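Long-range contacts in nucleoside-triphosphatase THEP1 (Aquifex aeolicus, PDB 1YE8), which hydrolyses nucleoside triphosphates (ATP, GTP, CTP, TTP and UTP) to the nucleoside diphosphates and phosphate and has no kinase activity: residues I29-E35 and G46-T52; K57-S61 and G74-F80. All coordinates share one frame; numbering follows the deposited sequence.

Contact 1: residues I29-E35 and G46-T52; sequences IGFWTEE and GFRIITT
Trp32 and Ile50 form a hydrogen-bonded pair of an antiparallel beta hairpin, Trp32 N giving to Ile50 O and Ile50 N to Trp32 O, both at 2.9 Å. Glu34 and Arg48, two residues along, form the next such pair, with 2.8 Å from Arg48 N to Glu34 O and 2.9 Å from Glu34 N to Arg48 O. At the other end Gly30 is held twice by Thr52: Gly30 N gives to Thr52 OG1 at 3.0 Å, nearly straight (167°), and Gly30 O accepts from Thr52 N. A side chain at the backbone angles of Gly30 would run into the carbonyl oxygen of Ile29. Trp32 carries CG between its backbone N and carbonyl carbon (chi1 61°), which folds the indole back over Ile50; CG2 of Ile50 reaches Trp32 CZ2 at 3.6 Å, and Ile50 CB sits over the five-membered ring. The indole NE1 is satisfied within its own strand by Glu34 OE2 (3.0 Å), which lies near the ring plane and also forms a salt bridge with Lys18. A leucine in place of Trp32 removes the indole N-H and would probably leave Glu34 held mainly by Lys18, its carboxylate freer to turn, and Ile50 less covered. Ile50 CD1 packs on the Glu34 carboxylate carbon CD. On the other face Ile49 CD1 stands over the Phe31 ring, 3.7 Å from its centroid. A water bridges the strand ends, donating to Glu35 O and accepting from Arg48 NE, while the Glu35 carboxylate is paired with Arg37 and Arg44. Thr33 OG1 bonds to Asp106 O. The indole packs against Thr14, Lys18 and Val21 of helix 13-24, beside the inferred ATP site; Phe31 and Ile49 face helix 77-97, and strand 56-61 flanks strand 46-51.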
# COMPACT_ATOMS: atom_id res chain seq x y z
N ILE A 29 7.13 8.42 0.74
CA ILE A 29 8.14 7.35 0.78
C ILE A 29 7.43 6.01 0.98
O ILE A 29 6.64 5.86 1.92
CB ILE A 29 9.19 7.55 1.92
CG1 ILE A 29 9.77 8.98 1.94
CG2 ILE A 29 10.28 6.51 1.81
CD1 ILE A 29 10.47 9.35 3.29
N GLY A 30 7.70 5.04 0.11
CA GLY A 30 7.07 3.73 0.25
C GLY A 30 7.01 3.00 -1.08
O GLY A 30 7.96 3.04 -1.87
N PHE A 31 5.90 2.33 -1.34
CA PHE A 31 5.78 1.55 -2.56
C PHE A 31 4.34 1.39 -2.98
O PHE A 31 3.40 1.52 -2.15
CB PHE A 31 6.47 0.17 -2.42
CG PHE A 31 5.73 -0.80 -1.51
CD1 PHE A 31 4.66 -1.55 -1.98
CD2 PHE A 31 6.10 -0.93 -0.17
CE1 PHE A 31 3.99 -2.43 -1.15
CE2 PHE A 31 5.42 -1.81 0.67
CZ PHE A 31 4.36 -2.56 0.17
N TRP A 32 4.18 1.05 -4.25
CA TRP A 32 2.90 0.61 -4.78
C TRP A 32 3.08 -0.66 -5.59
O TRP A 32 4.20 -1.16 -5.75
CB TRP A 32 2.18 1.71 -5.58
CG TRP A 32 2.94 2.21 -6.79
CD1 TRP A 32 2.84 1.74 -8.08
CD2 TRP A 32 3.91 3.25 -6.81
NE1 TRP A 32 3.70 2.44 -8.90
CE2 TRP A 32 4.37 3.37 -8.15
CE3 TRP A 32 4.45 4.11 -5.84
CZ2 TRP A 32 5.34 4.32 -8.53
CZ3 TRP A 32 5.42 5.04 -6.23
CH2 TRP A 32 5.84 5.14 -7.56
N THR A 33 1.96 -1.23 -6.03
CA THR A 33 1.98 -2.53 -6.69
C THR A 33 1.26 -2.43 -8.03
O THR A 33 0.07 -2.07 -8.08
CB THR A 33 1.32 -3.58 -5.77
OG1 THR A 33 2.14 -3.76 -4.60
CG2 THR A 33 1.29 -4.97 -6.43
N GLU A 34 1.98 -2.70 -9.11
CA GLU A 34 1.42 -2.59 -10.44
C GLU A 34 1.22 -3.95 -11.07
O GLU A 34 1.99 -4.87 -10.84
CB GLU A 34 2.33 -1.76 -11.33
CG GLU A 34 2.26 -0.27 -11.03
CD GLU A 34 2.93 0.60 -12.09
OE1 GLU A 34 3.17 0.12 -13.22
OE2 GLU A 34 3.23 1.77 -11.77
N GLU A 35 0.16 -4.07 -11.87
CA GLU A 35 -0.06 -5.28 -12.64
C GLU A 35 1.03 -5.45 -13.69
O GLU A 35 1.51 -4.47 -14.29
CB GLU A 35 -1.44 -5.24 -13.32
CG GLU A 35 -2.63 -5.04 -12.38
CD GLU A 35 -3.95 -4.89 -13.12
OE1 GLU A 35 -4.02 -4.03 -14.04
OE2 GLU A 35 -4.90 -5.62 -12.78
N GLY A 46 0.96 -11.16 -13.55
CA GLY A 46 1.60 -11.00 -12.26
C GLY A 46 1.52 -9.60 -11.72
O GLY A 46 0.77 -8.75 -12.23
N PHE A 47 2.33 -9.36 -10.69
CA PHE A 47 2.37 -8.09 -9.96
C PHE A 47 3.80 -7.71 -9.62
O PHE A 47 4.60 -8.55 -9.21
CB PHE A 47 1.53 -8.19 -8.68
CG PHE A 47 0.09 -8.52 -8.93
CD1 PHE A 47 -0.32 -9.85 -9.05
CD2 PHE A 47 -0.87 -7.51 -9.07
CE1 PHE A 47 -1.65 -10.17 -9.29
CE2 PHE A 47 -2.21 -7.83 -9.32
CZ PHE A 47 -2.59 -9.16 -9.42
N ARG A 48 4.07 -6.41 -9.73
CA ARG A 48 5.38 -5.82 -9.54
C ARG A 48 5.32 -4.79 -8.42
O ARG A 48 4.47 -3.91 -8.43
CB ARG A 48 5.84 -5.14 -10.85
CG ARG A 48 7.30 -4.76 -10.89
CD ARG A 48 7.74 -4.07 -12.18
NE ARG A 48 6.83 -4.30 -13.30
CZ ARG A 48 7.10 -5.04 -14.38
NH1 ARG A 48 8.26 -5.68 -14.51
NH2 ARG A 48 6.19 -5.16 -15.33
N ILE A 49 6.22 -4.89 -7.45
CA ILE A 49 6.36 -3.82 -6.46
C ILE A 49 7.24 -2.73 -7.07
O ILE A 49 8.25 -3.03 -7.71
CB ILE A 49 6.94 -4.36 -5.10
CG1 ILE A 49 7.17 -3.20 -4.12
CG2 ILE A 49 8.20 -5.20 -5.31
CD1 ILE A 49 7.40 -3.62 -2.68
N ILE A 50 6.83 -1.47 -6.92
CA ILE A 50 7.59 -0.33 -7.41
C ILE A 50 7.73 0.63 -6.23
O ILE A 50 6.72 1.02 -5.64
CB ILE A 50 6.86 0.35 -8.58
CG1 ILE A 50 6.63 -0.68 -9.71
CG2 ILE A 50 7.67 1.57 -9.06
CD1 ILE A 50 6.09 -0.12 -11.03
N THR A 51 8.96 0.97 -5.85
CA THR A 51 9.14 1.90 -4.75
C THR A 51 9.16 3.36 -5.21
O THR A 51 9.28 3.65 -6.39
CB THR A 51 10.40 1.62 -3.94
OG1 THR A 51 11.55 2.05 -4.70
CG2 THR A 51 10.57 0.11 -3.65
N THR A 52 9.07 4.26 -4.24
CA THR A 52 9.21 5.68 -4.53
C THR A 52 10.62 6.06 -4.99
O THR A 52 10.83 7.21 -5.39
CB THR A 52 8.84 6.51 -3.30
OG1 THR A 52 9.46 5.94 -2.14
CG2 THR A 52 7.32 6.47 -3.05
O HOH W 1 4.21 -3.19 -14.19

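Contact 2: residues K57-S61 and G74-F80; sequences KIFSS and GVNVQYF
Ser61 and Gly74 make an antiparallel hydrogen-bonded pair, with Ser61 N to Gly74 O at 3.0 Å and Gly74 N to Ser61 O at 2.9 Å. Ser60 and Val75 follow as a non-hydrogen-bonded pair, and then Asn76 N reaches Phe59 O at 2.8 Å, just where 74-80 leaves the sheet for helix 77-97. Asn76 is the N-cap of that helix, its OD1 accepting from Tyr79 N at 2.9 Å. Phe59 and Ser60 both face Phe47 of the adjoining strand in a classic beta bulge. Beyond the last strand pair, Phe59 meets the first helical turn: with chi1 near 72° its ring is turned toward the helix and the side chain runs alongside that of Phe80. The two rings meet edge-to-face, centroids 4.9 Å apart and planes at 50°, with Phe80 CD1 over the centre of the Phe59 face; Val75 CG1 lies at the edge of the same ring. At the outer side Lys57 CD packs on Tyr79 CB at 3.8 Å, the two side chains crossing at about a right angle, while the amide ND2 of Asn76 lies over the Tyr79 ring. Ser60 OG is buried without a polar partner and rests against Val75 CG2.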
# COMPACT_ATOMS: atom_id res chain seq x y z
N LYS A 57 10.37 -4.92 -8.88
CA LYS A 57 10.56 -6.37 -8.91
C LYS A 57 9.23 -7.09 -9.00
O LYS A 57 8.30 -6.77 -8.23
CB LYS A 57 11.32 -6.87 -7.68
CG LYS A 57 11.74 -8.33 -7.80
CD LYS A 57 12.76 -8.73 -6.75
CE LYS A 57 14.07 -8.01 -6.93
NZ LYS A 57 14.75 -8.41 -8.19
N ILE A 58 9.13 -8.07 -9.90
CA ILE A 58 7.97 -8.95 -9.93
C ILE A 58 8.06 -9.88 -8.73
O ILE A 58 9.02 -10.64 -8.58
CB ILE A 58 7.90 -9.78 -11.24
CG1 ILE A 58 7.71 -8.84 -12.43
CG2 ILE A 58 6.74 -10.79 -11.15
CD1 ILE A 58 7.75 -9.55 -13.81
N PHE A 59 7.05 -9.83 -7.86
CA PHE A 59 7.02 -10.71 -6.69
C PHE A 59 5.88 -11.72 -6.70
O PHE A 59 5.83 -12.59 -5.84
CB PHE A 59 6.98 -9.89 -5.39
CG PHE A 59 5.66 -9.18 -5.13
CD1 PHE A 59 5.41 -7.92 -5.65
CD2 PHE A 59 4.69 -9.78 -4.34
CE1 PHE A 59 4.19 -7.25 -5.40
CE2 PHE A 59 3.46 -9.13 -4.09
CZ PHE A 59 3.22 -7.85 -4.63
N SER A 60 4.96 -11.61 -7.65
CA SER A 60 3.87 -12.56 -7.75
C SER A 60 3.61 -12.78 -9.23
O SER A 60 3.53 -11.82 -9.98
CB SER A 60 2.62 -11.99 -7.08
OG SER A 60 1.51 -12.85 -7.25
N SER A 61 3.49 -14.04 -9.64
CA SER A 61 3.34 -14.34 -11.07
C SER A 61 2.68 -15.69 -11.28
O SER A 61 2.90 -16.62 -10.50
CB SER A 61 4.71 -14.33 -11.78
OG SER A 61 4.60 -14.66 -13.17
N GLY A 74 1.65 -17.37 -8.02
CA GLY A 74 2.62 -17.79 -7.02
C GLY A 74 3.33 -16.58 -6.47
O GLY A 74 3.80 -15.73 -7.23
N VAL A 75 3.37 -16.47 -5.14
CA VAL A 75 3.99 -15.32 -4.47
C VAL A 75 5.37 -15.68 -3.93
O VAL A 75 5.53 -16.66 -3.17
CB VAL A 75 3.11 -14.81 -3.31
CG1 VAL A 75 3.78 -13.62 -2.61
CG2 VAL A 75 1.73 -14.40 -3.82
N ASN A 76 6.35 -14.88 -4.33
CA ASN A 76 7.70 -15.02 -3.79
C ASN A 76 7.90 -13.98 -2.70
O ASN A 76 8.11 -12.77 -2.98
CB ASN A 76 8.74 -14.90 -4.89
CG ASN A 76 10.13 -15.25 -4.42
OD1 ASN A 76 10.54 -14.82 -3.34
ND2 ASN A 76 10.86 -16.04 -5.22
N VAL A 77 7.77 -14.44 -1.46
CA VAL A 77 7.81 -13.58 -0.29
C VAL A 77 9.15 -12.85 -0.21
O VAL A 77 9.21 -11.68 0.15
CB VAL A 77 7.52 -14.38 0.99
CG1 VAL A 77 7.88 -13.58 2.25
CG2 VAL A 77 6.07 -14.84 0.99
N GLN A 78 10.23 -13.56 -0.55
CA GLN A 78 11.58 -13.01 -0.50
C GLN A 78 11.75 -11.87 -1.52
O GLN A 78 12.32 -10.82 -1.20
CB GLN A 78 12.62 -14.12 -0.71
CG GLN A 78 12.74 -15.09 0.50
CD GLN A 78 11.48 -15.94 0.76
OE1 GLN A 78 11.04 -16.06 1.91
NE2 GLN A 78 10.88 -16.51 -0.30
N TYR A 79 11.21 -12.05 -2.73
CA TYR A 79 11.28 -10.99 -3.72
C TYR A 79 10.52 -9.75 -3.27
O TYR A 79 10.98 -8.64 -3.47
CB TYR A 79 10.71 -11.45 -5.07
CG TYR A 79 11.54 -12.47 -5.83
CD1 TYR A 79 12.78 -12.91 -5.36
CD2 TYR A 79 11.08 -12.95 -7.05
CE1 TYR A 79 13.54 -13.84 -6.09
CE2 TYR A 79 11.83 -13.87 -7.79
CZ TYR A 79 13.04 -14.30 -7.30
OH TYR A 79 13.76 -15.23 -8.06
N PHE A 80 9.35 -9.97 -2.67
CA PHE A 80 8.56 -8.86 -2.16
C PHE A 80 9.33 -8.13 -1.06
O PHE A 80 9.47 -6.90 -1.10
CB PHE A 80 7.21 -9.37 -1.64
CG PHE A 80 6.41 -8.32 -0.93
CD1 PHE A 80 5.82 -7.31 -1.66
CD2 PHE A 80 6.25 -8.35 0.45
CE1 PHE A 80 5.07 -6.30 -1.02
CE2 PHE A 80 5.50 -7.36 1.11
CZ PHE A 80 4.91 -6.34 0.36

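How the contacts relate
Both contacts belong to one antiparallel sheet, and strands 46-51 and 56-61 are its shared seam: Phe47 N probably bonds to Ser60 O, and Ile49 N to Lys57 O. Contact 1 is a regular hairpin closer to the chain centre, near the inferred nucleotide site, and mixes backbone pairs with charged and water-mediated ends. Contact 2 lies further out, yet most of its touching residues are buried; its ladder is short and hands over to an aromatic strand-to-helix packing. Helix 77-97 links them, since contact 2 contains its first turn while Phe31 and Ile49 of contact 1 lean on later turns of it (Leu88 and Ala84), and Ile49 also touches Phe80.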